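Local coordinates for protein diaminopropionate ammonia-lyase (Escherichia coli, PDB 4D9I) that catalyses the pyridoxal 5'-phosphate-dependent alpha,beta-elimination of both L- and D-2,3-diaminopropionate, giving pyruvate and ammonia, at residues C48-L53 with I62-E67. Numbering follows the deposited sequence.
Sequences CALDDL and ILVKDE
Leu-50 and Val-64 meet methyl to methyl, CD1 of the leucine lying 3.5 Å from CG2 of the valine, and this pair forms the apolar centre where the edge strand gives way to a helix. With CG anti to its own carbonyl carbon (chi1 -54°) and an extended chi2, Leu-50 sends CD1 obliquely over the valine; the same methyl also lies beside CG2 of Ile-62. Farther along, CD1 of Ile-62 reaches into the first turn of helix 51-57 and lies 4.3 Å from CD2 of Leu-53, while Leu-344 of helix 338-352 packs against both residues. The other face of the sheet carries Ala-49 and Leu-63, which touch through CB and CD2 at 4.0 Å; there helix 208-220 covers Leu-63.

Between the faces runs the backbone ladder. Cys-48 and Val-64 form an antiparallel hydrogen-bonded pair: the bond from Cys-48 N to Val-64 O is 2.8 Å, its donor standing above the carbonyl plane, whereas the return bond from Val-64 N to Cys-48 O, 2.9 Å, lies in plane. Leu-50, at the N-cap position and the centre of an inverse gamma turn, donates from N to Ile-62 O at 2.8 Å, nearly in line with the C=O bond (172°). At the polar edge a water accepts from Ile-62 N and donates to Asp-51 OD1, bridging helix start and strand; that carboxylate oxygen also forms a salt bridge with Lys-61.

Backbone bonds thus hold an edge strand while its two faces pack separately, as the Leu-50/Val-64 and Ala-49/Leu-63 pairs illustrate. On its far side strand 61-66 pairs with strand 370-375, so strand 47-49, joined to 61-66 through helix 51-57, adds an antiparallel edge to the otherwise largely parallel sheet, in keeping with the fold type II architecture of tryptophan synthase beta-like enzymes.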
ATOM      1  N   CYS B  48      -9.634  -4.799  13.122  1.00 20.95           N
ATOM      2  CA  CYS B  48      -8.789  -5.660  12.286  1.00 21.25           C
ATOM      3  C   CYS B  48      -7.588  -6.163  13.080  1.00 20.94           C
ATOM      4  O   CYS B  48      -6.941  -5.386  13.787  1.00 20.54           O
ATOM      5  CB  CYS B  48      -8.331  -4.908  11.037  1.00 20.97           C
ATOM      6  SG  CYS B  48      -9.655  -4.080  10.123  1.00 23.26           S
ATOM      7  N   ALA B  49      -7.290  -7.451  12.966  1.00 21.14           N
ATOM      8  CA  ALA B  49      -6.155  -8.019  13.652  1.00 20.95           C
ATOM      9  C   ALA B  49      -4.934  -7.986  12.733  1.00 20.25           C
ATOM     10  O   ALA B  49      -4.879  -8.700  11.737  1.00 20.47           O
ATOM     11  CB  ALA B  49      -6.460  -9.441  14.120  1.00 22.37           C
ATOM     12  N   LEU B  50      -3.958  -7.149  13.060  1.00 19.11           N
ATOM     13  CA  LEU B  50      -2.778  -7.093  12.224  1.00 18.86           C
ATOM     14  C   LEU B  50      -1.747  -8.050  12.833  1.00 19.52           C
ATOM     15  O   LEU B  50      -0.748  -7.622  13.376  1.00 19.23           O
ATOM     16  CB  LEU B  50      -2.255  -5.652  12.076  1.00 17.79           C
ATOM     17  CG  LEU B  50      -3.250  -4.594  11.584  1.00 17.35           C
ATOM     18  CD1 LEU B  50      -2.548  -3.243  11.483  1.00 16.77           C
ATOM     19  CD2 LEU B  50      -3.896  -4.942  10.234  1.00 17.32           C
ATOM     20  N   ASP B  51      -2.042  -9.345  12.756  1.00 20.70           N
ATOM     21  CA  ASP B  51      -1.205 -10.392  13.371  1.00 22.02           C
ATOM     22  C   ASP B  51       0.239 -10.419  12.863  1.00 21.67           C
ATOM     23  O   ASP B  51       1.192 -10.572  13.653  1.00 22.23           O
ATOM     24  CB  ASP B  51      -1.817 -11.783  13.177  1.00 23.56           C
ATOM     25  CG  ASP B  51      -3.074 -12.017  14.018  1.00 25.05           C
ATOM     26  OD1 ASP B  51      -3.481 -11.174  14.866  1.00 25.23           O
ATOM     27  OD2 ASP B  51      -3.670 -13.089  13.830  1.00 26.70           O
ATOM     28  N   ASP B  52       0.405 -10.339  11.546  1.00 21.22           N
ATOM     29  CA  ASP B  52       1.742 -10.459  10.984  1.00 21.18           C
ATOM     30  C   ASP B  52       2.584  -9.224  11.313  1.00 20.44           C
ATOM     31  O   ASP B  52       3.790  -9.347  11.606  1.00 20.60           O
ATOM     32  CB  ASP B  52       1.691 -10.759   9.476  1.00 21.54           C
ATOM     33  CG  ASP B  52       1.132 -12.138   9.196  1.00 22.81           C
ATOM     34  OD1 ASP B  52       1.327 -13.018  10.046  1.00 24.01           O
ATOM     35  OD2 ASP B  52       0.486 -12.363   8.159  1.00 23.15           O
ATOM     36  N   LEU B  53       1.944  -8.055  11.336  1.00 19.39           N
ATOM     37  CA  LEU B  53       2.626  -6.822  11.763  1.00 19.18           C
ATOM     38  C   LEU B  53       2.995  -6.900  13.260  1.00 19.93           C
ATOM     39  O   LEU B  53       4.083  -6.441  13.681  1.00 19.97           O
ATOM     40  CB  LEU B  53       1.770  -5.563  11.451  1.00 18.17           C
ATOM     41  CG  LEU B  53       2.494  -4.201  11.528  1.00 17.70           C
ATOM     42  CD1 LEU B  53       3.403  -4.014  10.304  1.00 17.69           C
ATOM     43  CD2 LEU B  53       1.548  -3.011  11.680  1.00 17.00           C
ATOM     44  N   ILE B  62      -1.893  -6.499  17.452  1.00 22.49           N
ATOM     45  CA  ILE B  62      -2.150  -5.117  17.098  1.00 21.08           C
ATOM     46  C   ILE B  62      -3.552  -5.122  16.473  1.00 20.91           C
ATOM     47  O   ILE B  62      -3.771  -5.801  15.463  1.00 20.98           O
ATOM     48  CB  ILE B  62      -1.092  -4.551  16.128  1.00 20.16           C
ATOM     49  CG1 ILE B  62       0.309  -4.519  16.780  1.00 20.55           C
ATOM     50  CG2 ILE B  62      -1.468  -3.153  15.631  1.00 19.15           C
ATOM     51  CD1 ILE B  62       1.415  -4.060  15.816  1.00 19.73           C
ATOM     52  N   LEU B  63      -4.479  -4.392  17.101  1.00 20.32           N
ATOM     53  CA  LEU B  63      -5.881  -4.395  16.722  1.00 20.29           C
ATOM     54  C   LEU B  63      -6.241  -2.983  16.316  1.00 19.48           C
ATOM     55  O   LEU B  63      -6.031  -2.043  17.102  1.00 20.19           O
ATOM     56  CB  LEU B  63      -6.762  -4.844  17.886  1.00 21.21           C
ATOM     57  CG  LEU B  63      -6.393  -6.200  18.509  1.00 22.53           C
ATOM     58  CD1 LEU B  63      -7.141  -6.375  19.814  1.00 24.00           C
ATOM     59  CD2 LEU B  63      -6.676  -7.340  17.534  1.00 22.88           C
ATOM     60  N   VAL B  64      -6.746  -2.823  15.104  1.00 18.68           N
ATOM     61  CA  VAL B  64      -7.063  -1.480  14.593  1.00 17.87           C
ATOM     62  C   VAL B  64      -8.557  -1.342  14.403  1.00 18.08           C
ATOM     63  O   VAL B  64      -9.168  -2.027  13.557  1.00 18.34           O
ATOM     64  CB  VAL B  64      -6.348  -1.165  13.259  1.00 17.48           C
ATOM     65  CG1 VAL B  64      -6.657   0.276  12.801  1.00 16.92           C
ATOM     66  CG2 VAL B  64      -4.844  -1.379  13.402  1.00 17.48           C
ATOM     67  N   LYS B  65      -9.138  -0.435  15.178  1.00 22.56           N
ATOM     68  CA  LYS B  65     -10.518  -0.030  14.983  1.00 21.64           C
ATOM     69  C   LYS B  65     -10.614   0.893  13.774  1.00 20.52           C
ATOM     70  O   LYS B  65     -10.105   2.039  13.804  1.00 20.13           O
ATOM     71  CB  LYS B  65     -11.025   0.650  16.270  1.00 21.45           C
ATOM     72  CG  LYS B  65     -12.531   0.883  16.351  1.00 21.12           C
ATOM     73  CD  LYS B  65     -13.356  -0.398  16.240  1.00 22.23           C
ATOM     74  CE  LYS B  65     -14.826  -0.121  16.585  1.00 22.48           C
ATOM     75  NZ  LYS B  65     -15.734  -1.211  16.127  1.00 23.70           N
ATOM     76  N   ASP B  66     -11.296   0.408  12.725  1.00 20.44           N
ATOM     77  CA  ASP B  66     -11.328   1.049  11.415  1.00 20.00           C
ATOM     78  C   ASP B  66     -12.585   1.905  11.207  1.00 19.19           C
ATOM     79  O   ASP B  66     -13.633   1.433  10.736  1.00 19.48           O
ATOM     80  CB  ASP B  66     -11.178  -0.008  10.299  1.00 21.42           C
ATOM     81  CG  ASP B  66     -11.156   0.599   8.914  1.00 21.69           C
ATOM     82  OD1 ASP B  66     -11.086   1.847   8.795  1.00 20.98           O
ATOM     83  OD2 ASP B  66     -11.179  -0.176   7.928  1.00 23.31           O
ATOM     84  N   GLU B  67     -12.450   3.181  11.551  1.00 18.25           N
ATOM     85  CA  GLU B  67     -13.586   4.097  11.570  1.00 17.73           C
ATOM     86  C   GLU B  67     -13.845   4.714  10.207  1.00 18.05           C
ATOM     87  O   GLU B  67     -14.749   5.540  10.058  1.00 17.69           O
ATOM     88  CB  GLU B  67     -13.418   5.159  12.674  1.00 17.04           C
ATOM     89  CG  GLU B  67     -13.647   4.592  14.080  1.00 17.30           C
ATOM     90  CD  GLU B  67     -15.093   4.132  14.286  1.00 17.68           C
ATOM     91  OE1 GLU B  67     -16.031   4.827  13.826  1.00 17.45           O
ATOM     92  OE2 GLU B  67     -15.299   3.051  14.887  1.00 18.69           O
TER
HETATM   93  O   HOH W   1      -2.970  -8.641  16.030  1.00 17.27           O